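Local coordinates for protein chitinase (Paenibacillus sp. FPU-7, PDB 5GZT) that probably cleaves chitin and chitodextrins at internal beta-1,4 links between N-acetylglucosamine units, as a multidomain chitinase with two family 18 glycoside hydrolase domains, at residues B[895-903]-B[944-953]. Numbering follows the deposited sequence.
Sequences EYPVYGAFG and AAAPIYINSV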
loop_
_atom_site.group_PDB
_atom_site.type_symbol
_atom_site.label_atom_id
_atom_site.label_comp_id
_atom_site.label_asym_id
_atom_site.label_seq_id
_atom_site.Cartn_x
_atom_site.Cartn_y
_atom_site.Cartn_z
ATOM N N GLU B 895 -12.416 42.029 7.542
ATOM C CA GLU B 895 -12.799 40.668 7.949
ATOM C C GLU B 895 -14.066 40.237 7.234
ATOM O O GLU B 895 -15.158 40.363 7.825
ATOM C CB GLU B 895 -12.972 40.585 9.481
ATOM C CG GLU B 895 -11.641 40.886 10.160
ATOM C CD GLU B 895 -11.628 40.637 11.666
ATOM O OE1 GLU B 895 -12.488 39.930 12.161
ATOM O OE2 GLU B 895 -10.701 41.095 12.341
ATOM N N TYR B 896 -13.982 39.762 5.983
ATOM C CA TYR B 896 -12.792 39.452 5.207
ATOM C C TYR B 896 -13.213 39.678 3.779
ATOM O O TYR B 896 -14.404 39.540 3.471
ATOM C CB TYR B 896 -12.371 37.972 5.363
ATOM C CG TYR B 896 -12.127 37.577 6.807
ATOM C CD1 TYR B 896 -10.905 37.917 7.453
ATOM C CD2 TYR B 896 -13.089 36.917 7.558
ATOM C CE1 TYR B 896 -10.676 37.577 8.795
ATOM C CE2 TYR B 896 -12.857 36.580 8.916
ATOM C CZ TYR B 896 -11.647 36.902 9.499
ATOM O OH TYR B 896 -11.412 36.621 10.783
ATOM N N PRO B 897 -12.287 40.009 2.896
ATOM C CA PRO B 897 -12.600 40.198 1.478
ATOM C C PRO B 897 -13.284 38.987 0.855
ATOM O O PRO B 897 -12.922 37.840 1.185
ATOM C CB PRO B 897 -11.246 40.388 0.841
ATOM C CG PRO B 897 -10.416 40.968 1.954
ATOM C CD PRO B 897 -10.888 40.266 3.176
ATOM N N VAL B 898 -14.208 39.262 -0.071
ATOM C CA VAL B 898 -14.852 38.250 -0.968
ATOM C C VAL B 898 -15.934 37.506 -0.246
ATOM O O VAL B 898 -17.112 37.551 -0.642
ATOM C CB VAL B 898 -13.899 37.266 -1.647
ATOM C CG1 VAL B 898 -14.680 36.308 -2.579
ATOM C CG2 VAL B 898 -12.847 37.979 -2.464
ATOM N N TYR B 899 -15.557 36.802 0.808
ATOM C CA TYR B 899 -16.528 36.057 1.550
ATOM C C TYR B 899 -17.217 36.791 2.661
ATOM O O TYR B 899 -18.246 36.318 3.152
ATOM C CB TYR B 899 -15.972 34.705 2.034
ATOM C CG TYR B 899 -14.839 34.690 3.047
ATOM C CD1 TYR B 899 -13.494 34.929 2.660
ATOM C CD2 TYR B 899 -15.061 34.354 4.376
ATOM C CE1 TYR B 899 -12.447 34.908 3.606
ATOM C CE2 TYR B 899 -13.985 34.322 5.293
ATOM C CZ TYR B 899 -12.696 34.568 4.860
ATOM O OH TYR B 899 -11.672 34.518 5.749
ATOM N N GLY B 900 -16.710 37.945 3.089
ATOM C CA GLY B 900 -17.426 38.756 4.034
ATOM C C GLY B 900 -17.704 38.088 5.373
ATOM O O GLY B 900 -18.700 38.446 6.108
ATOM N N ALA B 901 -16.840 37.168 5.749
ATOM C CA ALA B 901 -17.063 36.301 6.948
ATOM C C ALA B 901 -18.409 35.598 6.870
ATOM O O ALA B 901 -19.107 35.436 7.892
ATOM C CB ALA B 901 -16.954 37.097 8.216
ATOM N N PHE B 902 -18.771 35.223 5.643
ATOM C CA PHE B 902 -20.015 34.500 5.329
ATOM C C PHE B 902 -21.256 35.349 5.654
ATOM O O PHE B 902 -22.124 34.936 6.370
ATOM C CB PHE B 902 -20.012 33.118 6.039
ATOM C CG PHE B 902 -18.768 32.326 5.754
ATOM C CD1 PHE B 902 -18.540 31.827 4.480
ATOM C CD2 PHE B 902 -17.792 32.146 6.720
ATOM C CE1 PHE B 902 -17.369 31.148 4.172
ATOM C CE2 PHE B 902 -16.607 31.447 6.412
ATOM C CZ PHE B 902 -16.391 30.958 5.138
ATOM N N GLY B 903 -21.321 36.542 5.095
ATOM C CA GLY B 903 -22.499 37.388 5.202
ATOM C C GLY B 903 -22.535 38.310 6.403
ATOM O O GLY B 903 -23.490 39.008 6.548
ATOM N N ALA B 944 -6.047 36.302 8.021
ATOM C CA ALA B 944 -6.659 35.098 8.549
ATOM C C ALA B 944 -5.947 33.820 8.050
ATOM O O ALA B 944 -5.160 33.827 7.073
ATOM C CB ALA B 944 -8.165 35.065 8.263
ATOM N N ALA B 945 -6.275 32.742 8.728
ATOM C CA ALA B 945 -5.615 31.421 8.569
ATOM C C ALA B 945 -6.212 30.540 7.498
ATOM O O ALA B 945 -5.504 29.722 6.933
ATOM C CB ALA B 945 -5.621 30.686 9.906
ATOM N N ALA B 946 -7.509 30.684 7.213
ATOM C CA ALA B 946 -8.196 29.711 6.398
ATOM C C ALA B 946 -7.813 29.716 4.931
ATOM O O ALA B 946 -7.489 30.783 4.336
ATOM C CB ALA B 946 -9.701 29.868 6.536
ATOM N N PRO B 947 -7.910 28.519 4.290
ATOM C CA PRO B 947 -7.559 28.571 2.879
ATOM C C PRO B 947 -8.475 29.535 2.114
ATOM O O PRO B 947 -8.063 30.080 1.124
ATOM C CB PRO B 947 -7.723 27.111 2.382
ATOM C CG PRO B 947 -7.530 26.294 3.658
ATOM C CD PRO B 947 -7.932 27.164 4.837
ATOM N N ILE B 948 -9.696 29.744 2.545
ATOM C CA ILE B 948 -10.574 30.658 1.809
ATOM C C ILE B 948 -10.045 32.101 1.844
ATOM O O ILE B 948 -10.038 32.809 0.804
ATOM C CB ILE B 948 -12.039 30.573 2.272
ATOM C CG1 ILE B 948 -12.923 31.327 1.273
ATOM C CG2 ILE B 948 -12.234 31.011 3.685
ATOM C CD1 ILE B 948 -14.404 31.175 1.497
ATOM N N TYR B 949 -9.495 32.458 2.976
ATOM C CA TYR B 949 -8.798 33.792 3.143
ATOM C C TYR B 949 -7.661 33.909 2.172
ATOM O O TYR B 949 -7.582 34.871 1.364
ATOM C CB TYR B 949 -8.331 34.076 4.597
ATOM C CG TYR B 949 -7.746 35.461 4.659
ATOM C CD1 TYR B 949 -8.573 36.599 4.889
ATOM C CD2 TYR B 949 -6.435 35.676 4.433
ATOM C CE1 TYR B 949 -8.035 37.903 4.911
ATOM C CE2 TYR B 949 -5.869 36.994 4.425
ATOM C CZ TYR B 949 -6.685 38.095 4.653
ATOM O OH TYR B 949 -6.153 39.348 4.681
ATOM N N ILE B 950 -6.833 32.881 2.138
ATOM C CA ILE B 950 -5.666 32.881 1.258
ATOM C C ILE B 950 -6.038 33.030 -0.248
ATOM O O ILE B 950 -5.369 33.690 -1.091
ATOM C CB ILE B 950 -4.838 31.606 1.582
ATOM C CG1 ILE B 950 -4.169 31.738 2.950
ATOM C CG2 ILE B 950 -3.745 31.427 0.555
ATOM C CD1 ILE B 950 -3.532 30.478 3.462
ATOM N N ASN B 951 -7.180 32.453 -0.579
ATOM C CA ASN B 951 -7.664 32.475 -1.914
ATOM C C ASN B 951 -8.416 33.744 -2.245
ATOM O O ASN B 951 -8.709 33.965 -3.414
ATOM C CB ASN B 951 -8.637 31.311 -2.080
ATOM C CG ASN B 951 -8.794 30.925 -3.506
ATOM O OD1 ASN B 951 -7.860 30.446 -4.105
ATOM N ND2 ASN B 951 -9.974 31.165 -4.067
ATOM N N SER B 952 -8.786 34.507 -1.226
ATOM C CA SER B 952 -9.618 35.692 -1.360
ATOM C C SER B 952 -8.766 36.975 -1.397
ATOM O O SER B 952 -9.321 38.035 -1.615
ATOM C CB SER B 952 -10.572 35.781 -0.196
ATOM O OG SER B 952 -11.556 34.795 -0.203
ATOM N N VAL B 953 -7.430 36.840 -1.270
ATOM C CA VAL B 953 -6.487 37.954 -1.184
ATOM C C VAL B 953 -5.268 37.635 -2.028
ATOM O O VAL B 953 -4.901 36.512 -2.146
ATOM C CB VAL B 953 -6.158 38.124 0.283
ATOM C CG1 VAL B 953 -4.999 39.025 0.498
ATOM C CG2 VAL B 953 -7.360 38.706 0.981
#
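Tyr896 and Val898 run past the short helix 947-952, their CA atoms 7.2 Å from that of Tyr949 and 5.8 Å from that of Ser952 respectively, and no hydrogen bond crosses. Tyr899 carries much of the contact. Its ring takes a CH-pi contact from Ile948 CG2, 3.9 Å from the ring centroid and 17° off the normal, while Ser952 OG lies at the ring's edge, 3.5 Å from Tyr899 CD1. Phe902 CE1 meets Ile948 CD1. Tyr899 OH lies at the edge of the Tyr949 ring, nearest to Tyr949 CB (3.6 Å). With CG anti to the backbone N (chi1 -176°), Tyr949 swings its ring to Tyr896, the planes at 82° and Tyr896 CD1 3.7 Å from Tyr949 CD1; Ala944 CB touches Tyr896 CE1. Pro897 CG meets Val953 CG2, and both side chains touch Phe915 of helix 911-933. Were an alanine to replace Tyr899, Ile948 CG2 would lose the ring it lies over and a gap would probably open beside Tyr949 CB. Ser952 OG donates to Ile948 O (2.7 Å) from above the carbonyl plane, within its own segment. The contact is thus apolar and aromatic packing, joining the loops after neighbouring parallel strands 889-893 and 938-943 of the second family 18 TIM barrel.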